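Local coordinates for protein amine oxidase (Emericella nidulans, PDB 3PGB) that probably oxidises primary amines to aldehydes, using a copper ion and a topaquinone cofactor built from its own chain, at residues 539-544 with 685-690; 549-554 with 599-604; 582-587 with 681-686. All coordinates share one frame; numbering follows the deposited sequence.

How the contacts relate
Three contacts lie on one flank of the enzyme domain, and their chemistry differs with their place in the fold. Contacts 1 and 2 are buried and join antiparallel strands; contact 3 joins two loops nearer the surface. Strand 686-698 supplies contact 1 and lies beside strand 548-562 of contact 2, while Q685 and T686 belong to contacts 1 and 3 alike. Calcium appears in both of these, with three aspartates and two carbonyls in contact 1 but two glutamates in contact 3. Contact 2, without metal, relies on backbone bonds and apolar side chains, with one side-chain bond and a bridging water. Q685 ties the set together: OE1 meets T550 OG1 and NE2 meets N603 OD1.

Contact 1: residues 539-544 with 685-690; sequences KADFDI and QTDLVV. With CA (calcium ion), chain F.
A540 and V690 form the close-packed end of this contact, an antiparallel hydrogen-bonded pair. A540 N reaches V690 O at 2.8 Å, and V690 N returns to A540 O at 3.0 Å. On the same face as the A540 and V690 side chains, the ring of F542 carries CD2 to 4.0 Å from V690 CG2, and V601 covers this apolar patch. On the other side of the strands the extended chain of K539 runs across V689, with CG 3.6 Å from V689 CG1; its NZ goes on to E379 and the carbonyl of P656. Beyond the A540-V690 pair the strands part: the CA atoms of D543 and D687 are 7.2 Å apart, and a calcium ion fills the opening, one of two in this copper amine oxidase subunit. An inverse gamma turn about D541, closed by a weak bond from F542 N to A540 O, bends the chain where three successive residues turn oxygens to the metal. D541 OD1 binds the calcium ion at 2.4 Å, joined by the carbonyl O of F542 and by D543 OD1. From the facing strand come D687 OD1 and the carbonyl O of L688, the latter 2.4 Å from the calcium ion. D541 and D687 both hold CG opposite the backbone N (chi1 -172° and -171°), which swings their carboxylates inward from the two strands. The carboxylate planes of D543 and D687 are turned 78° from each other. K114 forms salt bridges with the OD2 atoms of all three aspartates and probably offsets part of their charge. The looser side lies toward D687, which is partly exposed. There a water supplies the sixth ligand, 2.5 Å from the calcium ion, and accepts a hydrogen bond from L688 N.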
loop_
_atom_site.group_PDB
_atom_site.type_symbol
_atom_site.label_atom_id
_atom_site.label_comp_id
_atom_site.label_asym_id
_atom_site.label_seq_id
_atom_site.Cartn_x
_atom_site.Cartn_y
_atom_site.Cartn_z
ATOM N N LYS A 539 -12.498 -3.877 -14.925
ATOM C CA LYS A 539 -13.628 -4.804 -14.878
ATOM C C LYS A 539 -13.222 -6.083 -14.143
ATOM O O LYS A 539 -12.267 -6.751 -14.536
ATOM C CB LYS A 539 -14.094 -5.139 -16.290
ATOM C CG LYS A 539 -15.355 -5.997 -16.355
ATOM C CD LYS A 539 -15.682 -6.364 -17.786
ATOM C CE LYS A 539 -16.962 -7.159 -17.887
ATOM N NZ LYS A 539 -17.283 -7.517 -19.307
ATOM N N ALA A 540 -13.949 -6.406 -13.074
ATOM C CA ALA A 540 -13.708 -7.611 -12.288
ATOM C C ALA A 540 -14.969 -8.481 -12.285
ATOM O O ALA A 540 -15.856 -8.303 -11.455
ATOM C CB ALA A 540 -13.301 -7.241 -10.867
ATOM N N ASP A 541 -15.046 -9.415 -13.228
ATOM C CA ASP A 541 -16.205 -10.295 -13.343
ATOM C C ASP A 541 -16.035 -11.518 -12.451
ATOM O O ASP A 541 -15.775 -12.621 -12.940
ATOM C CB ASP A 541 -16.415 -10.716 -14.806
ATOM C CG ASP A 541 -17.713 -11.479 -15.022
ATOM O OD1 ASP A 541 -18.509 -11.627 -14.072
ATOM O OD2 ASP A 541 -17.937 -11.946 -16.156
ATOM N N PHE A 542 -16.191 -11.325 -11.145
ATOM C CA PHE A 542 -16.132 -12.441 -10.203
ATOM C C PHE A 542 -17.287 -13.396 -10.459
ATOM O O PHE A 542 -18.433 -12.960 -10.538
ATOM C CB PHE A 542 -16.238 -11.956 -8.752
ATOM C CG PHE A 542 -15.092 -11.108 -8.309
ATOM C CD1 PHE A 542 -13.969 -11.683 -7.744
ATOM C CD2 PHE A 542 -15.140 -9.739 -8.453
ATOM C CE1 PHE A 542 -12.912 -10.903 -7.340
ATOM C CE2 PHE A 542 -14.096 -8.958 -8.052
ATOM C CZ PHE A 542 -12.974 -9.540 -7.497
ATOM N N ASP A 543 -16.993 -14.687 -10.590
ATOM C CA ASP A 543 -18.022 -15.724 -10.612
ATOM C C ASP A 543 -17.726 -16.697 -9.481
ATOM O O ASP A 543 -17.266 -17.822 -9.712
ATOM C CB ASP A 543 -18.040 -16.458 -11.957
ATOM C CG ASP A 543 -18.579 -15.602 -13.097
ATOM O OD1 ASP A 543 -19.164 -14.520 -12.853
ATOM O OD2 ASP A 543 -18.423 -16.025 -14.258
ATOM N N ILE A 544 -17.997 -16.266 -8.252
ATOM C CA ILE A 544 -17.582 -17.031 -7.078
ATOM C C ILE A 544 -18.390 -18.324 -6.971
ATOM O O ILE A 544 -19.600 -18.298 -6.732
ATOM C CB ILE A 544 -17.713 -16.213 -5.763
ATOM C CG1 ILE A 544 -16.944 -14.886 -5.857
ATOM C CG2 ILE A 544 -17.208 -17.026 -4.578
ATOM C CD1 ILE A 544 -15.486 -15.027 -6.237
ATOM N N GLN A 685 -28.015 -12.779 -5.891
ATOM C CA GLN A 685 -27.700 -14.081 -6.477
ATOM C C GLN A 685 -27.968 -14.141 -7.978
ATOM O O GLN A 685 -28.652 -15.038 -8.475
ATOM C CB GLN A 685 -28.421 -15.201 -5.723
ATOM C CG GLN A 685 -27.821 -15.460 -4.359
ATOM C CD GLN A 685 -26.385 -15.919 -4.434
ATOM O OE1 GLN A 685 -25.470 -15.187 -4.062
ATOM N NE2 GLN A 685 -26.176 -17.137 -4.922
ATOM N N THR A 686 -27.423 -13.158 -8.686
ATOM C CA THR A 686 -27.366 -13.173 -10.140
ATOM C C THR A 686 -25.916 -12.972 -10.534
ATOM O O THR A 686 -25.055 -12.817 -9.662
ATOM C CB THR A 686 -28.225 -12.052 -10.766
ATOM O OG1 THR A 686 -27.584 -10.786 -10.579
ATOM C CG2 THR A 686 -29.617 -12.022 -10.137
ATOM N N ASP A 687 -25.649 -12.974 -11.842
ATOM C CA ASP A 687 -24.301 -12.751 -12.358
ATOM C C ASP A 687 -23.988 -11.262 -12.301
ATOM O O ASP A 687 -24.582 -10.465 -13.017
ATOM C CB ASP A 687 -24.177 -13.287 -13.793
ATOM C CG ASP A 687 -22.737 -13.280 -14.316
ATOM O OD1 ASP A 687 -21.874 -12.582 -13.732
ATOM O OD2 ASP A 687 -22.468 -13.985 -15.316
ATOM N N LEU A 688 -23.042 -10.889 -11.450
ATOM C CA LEU A 688 -22.678 -9.481 -11.292
ATOM C C LEU A 688 -21.268 -9.212 -11.804
ATOM O O LEU A 688 -20.453 -10.131 -11.938
ATOM C CB LEU A 688 -22.835 -9.033 -9.828
ATOM C CG LEU A 688 -22.260 -9.915 -8.717
ATOM C CD1 LEU A 688 -20.737 -9.845 -8.704
ATOM C CD2 LEU A 688 -22.838 -9.518 -7.352
ATOM N N VAL A 689 -21.007 -7.947 -12.115
ATOM C CA VAL A 689 -19.681 -7.481 -12.482
ATOM C C VAL A 689 -19.323 -6.347 -11.537
ATOM O O VAL A 689 -20.106 -5.412 -11.359
ATOM C CB VAL A 689 -19.650 -6.952 -13.925
ATOM C CG1 VAL A 689 -18.252 -6.467 -14.287
ATOM C CG2 VAL A 689 -20.105 -8.013 -14.881
ATOM N N VAL A 690 -18.152 -6.436 -10.916
ATOM C CA VAL A 690 -17.655 -5.365 -10.072
ATOM C C VAL A 690 -16.704 -4.509 -10.901
ATOM O O VAL A 690 -15.716 -5.005 -11.427
ATOM C CB VAL A 690 -16.947 -5.915 -8.836
ATOM C CG1 VAL A 690 -16.488 -4.775 -7.929
ATOM C CG2 VAL A 690 -17.871 -6.861 -8.089
HETATM CA CA CA F . -19.959 -12.444 -12.386
HETATM O O HOH W 1 -21.124 -12.976 -10.213
#

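Contact 2: residues 549-554 with 599-604; sequences NTIELV and LHVVNQ
N549 meets N603 at the start of the first strand: ND2 sits 3.7 Å from N603 CB, the two side chains crossing at about a right angle, while N549 OD1 accepts a hydrogen bond from I544 N. T550 follows as a hydrogen-bonded pair with V602, its N 2.7 Å from V602 O. Its side chain adds a further tie, for Q604 NE2 donates to T550 OG1 at 2.8 Å with the hydroxyl oxygen nearly in the amide plane; that oxygen also bonds to Q685 OE1. I551 points to the other face, where CD1 presses on V601 CG2 at 3.4 Å and CG2 approaches L599. E552 pairs with H600 through both backbone bonds. With chi1 -172° and chi2 178° its chain runs straight out, and OE2 ends near H600 ND1 without touching it; one water bridges them, 2.6 Å from E552 OE2 and lying in plane at the ring edge. L553 returns to the face of I551, with CD2 3.9 Å from L599 CD1. V554 lies last, its CG2 3.3 Å from H600 CE1, and Y521 of the second subunit packs on both residues. Residues 549-554 and 599-604 are thus neighbouring antiparallel strands of the enzyme domain's beta structure, and strand 548-562 runs on into a hairpin with strand 570-580, consistent with the arms that copper amine oxidases extend across their dimer.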
loop_
_atom_site.group_PDB
_atom_site.type_symbol
_atom_site.label_atom_id
_atom_site.label_comp_id
_atom_site.label_asym_id
_atom_site.label_seq_id
_atom_site.Cartn_x
_atom_site.Cartn_y
_atom_site.Cartn_z
ATOM N N ASN A 549 -23.962 -14.709 -7.811
ATOM C CA ASN A 549 -23.314 -14.087 -6.642
ATOM C C ASN A 549 -24.106 -12.920 -6.026
ATOM O O ASN A 549 -25.082 -12.438 -6.613
ATOM C CB ASN A 549 -21.927 -13.570 -7.030
ATOM C CG ASN A 549 -20.989 -14.669 -7.483
ATOM O OD1 ASN A 549 -19.972 -14.396 -8.127
ATOM N ND2 ASN A 549 -21.315 -15.916 -7.150
ATOM N N THR A 550 -23.667 -12.474 -4.844
ATOM C CA THR A 550 -24.221 -11.289 -4.178
ATOM C C THR A 550 -23.110 -10.462 -3.534
ATOM O O THR A 550 -22.133 -11.017 -3.039
ATOM C CB THR A 550 -25.228 -11.670 -3.068
ATOM O OG1 THR A 550 -26.200 -12.588 -3.582
ATOM C CG2 THR A 550 -25.933 -10.425 -2.526
ATOM N N ILE A 551 -23.260 -9.140 -3.536
ATOM C CA ILE A 551 -22.334 -8.268 -2.824
ATOM C C ILE A 551 -22.811 -8.098 -1.391
ATOM O O ILE A 551 -23.958 -7.733 -1.165
ATOM C CB ILE A 551 -22.231 -6.875 -3.463
ATOM C CG1 ILE A 551 -21.650 -6.966 -4.880
ATOM C CG2 ILE A 551 -21.392 -5.959 -2.588
ATOM C CD1 ILE A 551 -20.336 -7.705 -4.982
ATOM N N GLU A 552 -21.939 -8.381 -0.427
ATOM C CA GLU A 552 -22.260 -8.168 0.978
ATOM C C GLU A 552 -21.342 -7.092 1.517
ATOM O O GLU A 552 -20.136 -7.117 1.264
ATOM C CB GLU A 552 -22.096 -9.444 1.800
ATOM C CG GLU A 552 -22.610 -9.292 3.235
ATOM C CD GLU A 552 -22.495 -10.561 4.063
ATOM O OE1 GLU A 552 -23.214 -10.685 5.082
ATOM O OE2 GLU A 552 -21.686 -11.439 3.705
ATOM N N LEU A 553 -21.927 -6.146 2.246
ATOM C CA LEU A 553 -21.171 -5.117 2.942
ATOM C C LEU A 553 -21.115 -5.515 4.403
ATOM O O LEU A 553 -22.154 -5.692 5.046
ATOM C CB LEU A 553 -21.827 -3.743 2.785
ATOM C CG LEU A 553 -22.090 -3.287 1.347
ATOM C CD1 LEU A 553 -22.847 -1.961 1.331
ATOM C CD2 LEU A 553 -20.789 -3.182 0.569
ATOM N N VAL A 554 -19.904 -5.705 4.908
ATOM C CA VAL A 554 -19.700 -6.029 6.300
ATOM C C VAL A 554 -18.972 -4.856 6.886
ATOM O O VAL A 554 -17.845 -4.549 6.486
ATOM C CB VAL A 554 -18.872 -7.295 6.491
ATOM C CG1 VAL A 554 -18.620 -7.541 7.979
ATOM C CG2 VAL A 554 -19.584 -8.471 5.862
ATOM N N LEU A 599 -16.123 -4.817 1.715
ATOM C CA LEU A 599 -16.951 -5.185 0.573
ATOM C C LEU A 599 -16.597 -6.594 0.112
ATOM O O LEU A 599 -15.443 -6.867 -0.208
ATOM C CB LEU A 599 -16.734 -4.186 -0.554
ATOM C CG LEU A 599 -17.641 -4.352 -1.764
ATOM C CD1 LEU A 599 -18.111 -2.993 -2.284
ATOM C CD2 LEU A 599 -16.919 -5.140 -2.832
ATOM N N HIS A 600 -17.591 -7.483 0.100
ATOM C CA HIS A 600 -17.389 -8.897 -0.215
ATOM C C HIS A 600 -18.211 -9.310 -1.431
ATOM O O HIS A 600 -19.365 -8.923 -1.555
ATOM C CB HIS A 600 -17.824 -9.783 0.957
ATOM C CG HIS A 600 -17.140 -9.482 2.252
ATOM N ND1 HIS A 600 -17.581 -9.993 3.450
ATOM C CD2 HIS A 600 -16.052 -8.730 2.542
ATOM C CE1 HIS A 600 -16.792 -9.578 4.423
ATOM N NE2 HIS A 600 -15.858 -8.804 3.901
ATOM N N VAL A 601 -17.625 -10.114 -2.312
ATOM C CA VAL A 601 -18.366 -10.705 -3.419
ATOM C C VAL A 601 -18.577 -12.157 -3.048
ATOM O O VAL A 601 -17.623 -12.926 -3.027
ATOM C CB VAL A 601 -17.604 -10.599 -4.766
ATOM C CG1 VAL A 601 -18.434 -11.196 -5.891
ATOM C CG2 VAL A 601 -17.274 -9.161 -5.074
ATOM N N VAL A 602 -19.818 -12.525 -2.735
ATOM C CA VAL A 602 -20.114 -13.839 -2.154
ATOM C C VAL A 602 -21.146 -14.624 -2.958
ATOM O O VAL A 602 -21.815 -14.080 -3.836
ATOM C CB VAL A 602 -20.643 -13.718 -0.702
ATOM C CG1 VAL A 602 -19.749 -12.816 0.125
ATOM C CG2 VAL A 602 -22.070 -13.208 -0.691
ATOM N N ASN A 603 -21.265 -15.910 -2.647
ATOM C CA ASN A 603 -22.321 -16.748 -3.199
ATOM C C ASN A 603 -23.160 -17.290 -2.054
ATOM O O ASN A 603 -22.727 -18.186 -1.323
ATOM C CB ASN A 603 -21.742 -17.891 -4.031
ATOM C CG ASN A 603 -22.815 -18.718 -4.716
ATOM O OD1 ASN A 603 -23.958 -18.765 -4.269
ATOM N ND2 ASN A 603 -22.446 -19.380 -5.803
ATOM N N GLN A 604 -24.361 -16.736 -1.903
ATOM C CA GLN A 604 -25.247 -17.106 -0.806
ATOM C C GLN A 604 -25.742 -18.542 -0.895
ATOM O O GLN A 604 -26.142 -19.111 0.105
ATOM C CB GLN A 604 -26.448 -16.170 -0.752
ATOM C CG GLN A 604 -26.121 -14.732 -0.426
ATOM C CD GLN A 604 -27.373 -13.894 -0.292
ATOM O OE1 GLN A 604 -28.045 -13.927 0.741
ATOM N NE2 GLN A 604 -27.705 -13.143 -1.345
HETATM O O HOH W 2 -19.205 -12.063 3.887
#

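Contact 3: residues 582-587 with 681-686; sequences HSEDEA and ESLNQT. With CA (calcium ion), chain E; NAG (2-acetamido-2-deoxy-beta-D-glucopyranose), chain C.
E584 and E681 run alongside each other with their carboxylates at the same end, two acidic side chains drawn together because a calcium ion sits there. This is the second calcium site of the enzyme domain, built between irregular loops that share a single backbone bridge, S583 with S682. E584 binds through both oxygens, OE1 at 2.5 Å and OE2 at 2.6 Å from the calcium ion, whereas E681 uses OE1 alone, 2.4 Å from it; the carboxylate planes stand 78° apart. Two waters, F677 O and N679 OD1 complete the shell. Second-shell bonds orient the glutamates: R650 N donates to E584 OE2, and H652 NE2 is bonded to E681 OE1. Backbone bonds flank the bridge, E584 N to E681 O at 2.9 Å and L683 N to H582 O at 3.1 Å. Each loop is also braced by an ST turn, in which S583 OG accepts from D585 N and S682 OG from N684 N. Between the loops L683, directed at the other segment, lays CD1 against A587 CB at 3.6 Å, with CD2 beside the CG of E584. A water joins H582 O to S682 OG. At the far end N684 OD1 accepts from Q604 NE2, while N684 ND2 is covalently linked to C1 of an N-acetylglucosamine at 1.4 Å.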
loop_
_atom_site.group_PDB
_atom_site.type_symbol
_atom_site.label_atom_id
_atom_site.label_comp_id
_atom_site.label_asym_id
_atom_site.label_seq_id
_atom_site.Cartn_x
_atom_site.Cartn_y
_atom_site.Cartn_z
ATOM N N HIS A 582 -29.067 -5.187 -2.887
ATOM C CA HIS A 582 -30.216 -5.875 -3.483
ATOM C C HIS A 582 -30.386 -5.574 -4.963
ATOM O O HIS A 582 -30.893 -6.409 -5.717
ATOM C CB HIS A 582 -31.504 -5.475 -2.768
ATOM C CG HIS A 582 -31.550 -5.891 -1.336
ATOM N ND1 HIS A 582 -31.528 -7.214 -0.947
ATOM C CD2 HIS A 582 -31.632 -5.163 -0.199
ATOM C CE1 HIS A 582 -31.588 -7.282 0.371
ATOM N NE2 HIS A 582 -31.651 -6.051 0.849
ATOM N N SER A 583 -29.971 -4.379 -5.370
ATOM C CA SER A 583 -30.313 -3.861 -6.681
ATOM C C SER A 583 -29.267 -2.872 -7.191
ATOM O O SER A 583 -28.490 -2.313 -6.416
ATOM C CB SER A 583 -31.707 -3.214 -6.606
ATOM O OG SER A 583 -31.711 -1.871 -7.064
ATOM N N GLU A 584 -29.264 -2.661 -8.503
ATOM C CA GLU A 584 -28.408 -1.663 -9.132
ATOM C C GLU A 584 -28.706 -0.223 -8.690
ATOM O O GLU A 584 -27.902 0.681 -8.940
ATOM C CB GLU A 584 -28.534 -1.758 -10.651
ATOM C CG GLU A 584 -27.889 -2.997 -11.248
ATOM C CD GLU A 584 -28.016 -3.061 -12.760
ATOM O OE1 GLU A 584 -28.932 -2.412 -13.318
ATOM O OE2 GLU A 584 -27.211 -3.768 -13.400
ATOM N N ASP A 585 -29.854 -0.001 -8.053
ATOM C CA ASP A 585 -30.205 1.330 -7.561
ATOM C C ASP A 585 -29.267 1.772 -6.434
ATOM O O ASP A 585 -29.016 2.969 -6.273
ATOM C CB ASP A 585 -31.664 1.382 -7.079
ATOM C CG ASP A 585 -32.669 1.118 -8.196
ATOM O OD1 ASP A 585 -32.412 1.515 -9.356
ATOM O OD2 ASP A 585 -33.729 0.517 -7.908
ATOM N N GLU A 586 -28.739 0.802 -5.686
ATOM C CA GLU A 586 -27.889 1.063 -4.518
ATOM C C GLU A 586 -26.487 0.461 -4.702
ATOM O O GLU A 586 -25.816 0.107 -3.728
ATOM C CB GLU A 586 -28.561 0.495 -3.254
ATOM C CG GLU A 586 -28.849 -1.005 -3.336
ATOM C CD GLU A 586 -29.591 -1.560 -2.132
ATOM O OE1 GLU A 586 -30.583 -2.291 -2.348
ATOM O OE2 GLU A 586 -29.185 -1.288 -0.978
ATOM N N ALA A 587 -26.039 0.365 -5.951
ATOM C CA ALA A 587 -24.812 -0.360 -6.285
ATOM C C ALA A 587 -23.644 0.538 -6.707
ATOM O O ALA A 587 -22.673 0.049 -7.269
ATOM C CB ALA A 587 -25.103 -1.387 -7.372
ATOM N N GLU A 681 -31.823 -3.405 -12.047
ATOM C CA GLU A 681 -31.768 -4.863 -12.088
ATOM C C GLU A 681 -31.304 -5.441 -10.757
ATOM O O GLU A 681 -30.521 -4.816 -10.032
ATOM C CB GLU A 681 -30.834 -5.347 -13.196
ATOM C CG GLU A 681 -31.308 -5.041 -14.597
ATOM C CD GLU A 681 -30.438 -5.688 -15.649
ATOM O OE1 GLU A 681 -29.351 -5.141 -15.945
ATOM O OE2 GLU A 681 -30.841 -6.740 -16.189
ATOM N N SER A 682 -31.777 -6.645 -10.449
ATOM C CA SER A 682 -31.464 -7.297 -9.186
ATOM C C SER A 682 -30.035 -7.822 -9.186
ATOM O O SER A 682 -29.562 -8.389 -10.177
ATOM C CB SER A 682 -32.436 -8.447 -8.916
ATOM O OG SER A 682 -32.112 -9.127 -7.714
ATOM N N LEU A 683 -29.353 -7.624 -8.064
ATOM C CA LEU A 683 -28.008 -8.147 -7.863
ATOM C C LEU A 683 -28.016 -9.163 -6.719
ATOM O O LEU A 683 -26.972 -9.455 -6.134
ATOM C CB LEU A 683 -27.025 -7.001 -7.575
ATOM C CG LEU A 683 -26.919 -5.900 -8.641
ATOM C CD1 LEU A 683 -26.072 -4.750 -8.132
ATOM C CD2 LEU A 683 -26.359 -6.440 -9.957
ATOM N N ASN A 684 -29.194 -9.708 -6.411
ATOM C CA ASN A 684 -29.312 -10.781 -5.423
ATOM C C ASN A 684 -29.173 -12.152 -6.082
ATOM O O ASN A 684 -30.090 -12.625 -6.739
ATOM C CB ASN A 684 -30.644 -10.702 -4.683
ATOM C CG ASN A 684 -30.720 -11.676 -3.524
ATOM O OD1 ASN A 684 -29.854 -11.680 -2.649
ATOM N ND2 ASN A 684 -31.753 -12.506 -3.509
ATOM N N GLN A 685 -28.015 -12.779 -5.891
ATOM C CA GLN A 685 -27.700 -14.081 -6.477
ATOM C C GLN A 685 -27.968 -14.141 -7.978
ATOM O O GLN A 685 -28.652 -15.038 -8.475
ATOM C CB GLN A 685 -28.421 -15.201 -5.723
ATOM C CG GLN A 685 -27.821 -15.460 -4.359
ATOM C CD GLN A 685 -26.385 -15.919 -4.434
ATOM O OE1 GLN A 685 -25.470 -15.187 -4.062
ATOM N NE2 GLN A 685 -26.176 -17.137 -4.922
ATOM N N THR A 686 -27.423 -13.158 -8.686
ATOM C CA THR A 686 -27.366 -13.173 -10.140
ATOM C C THR A 686 -25.916 -12.972 -10.534
ATOM O O THR A 686 -25.055 -12.817 -9.662
ATOM C CB THR A 686 -28.225 -12.052 -10.766
ATOM O OG1 THR A 686 -27.584 -10.786 -10.579
ATOM C CG2 THR A 686 -29.617 -12.022 -10.137
HETATM CA CA CA E . -28.320 -3.050 -15.641
HETATM C C1 NAG C . -31.896 -13.462 -2.442
HETATM C C2 NAG C . -33.366 -13.808 -2.292
HETATM C C3 NAG C . -33.498 -14.752 -1.103
HETATM C C4 NAG C . -32.669 -16.014 -1.322
HETATM C C5 NAG C . -31.255 -15.699 -1.819
HETATM C C6 NAG C . -30.697 -16.906 -2.553
HETATM C C7 NAG C . -35.278 -12.310 -2.721
HETATM C C8 NAG C . -35.944 -11.012 -2.357
HETATM N N2 NAG C . -34.143 -12.596 -2.073
HETATM O O3 NAG C . -34.853 -15.094 -0.928
HETATM O O4 NAG C . -32.560 -16.721 -0.096
HETATM O O5 NAG C . -31.157 -14.625 -2.731
HETATM O O6 NAG C . -29.914 -17.626 -1.642
HETATM O O7 NAG C . -35.787 -13.042 -3.572
HETATM O O HOH W 3 -33.343 -8.446 -5.063
HETATM O O HOH W 4 -28.378 -2.849 -17.999
HETATM O O HOH W 5 -26.231 -4.131 -16.265
#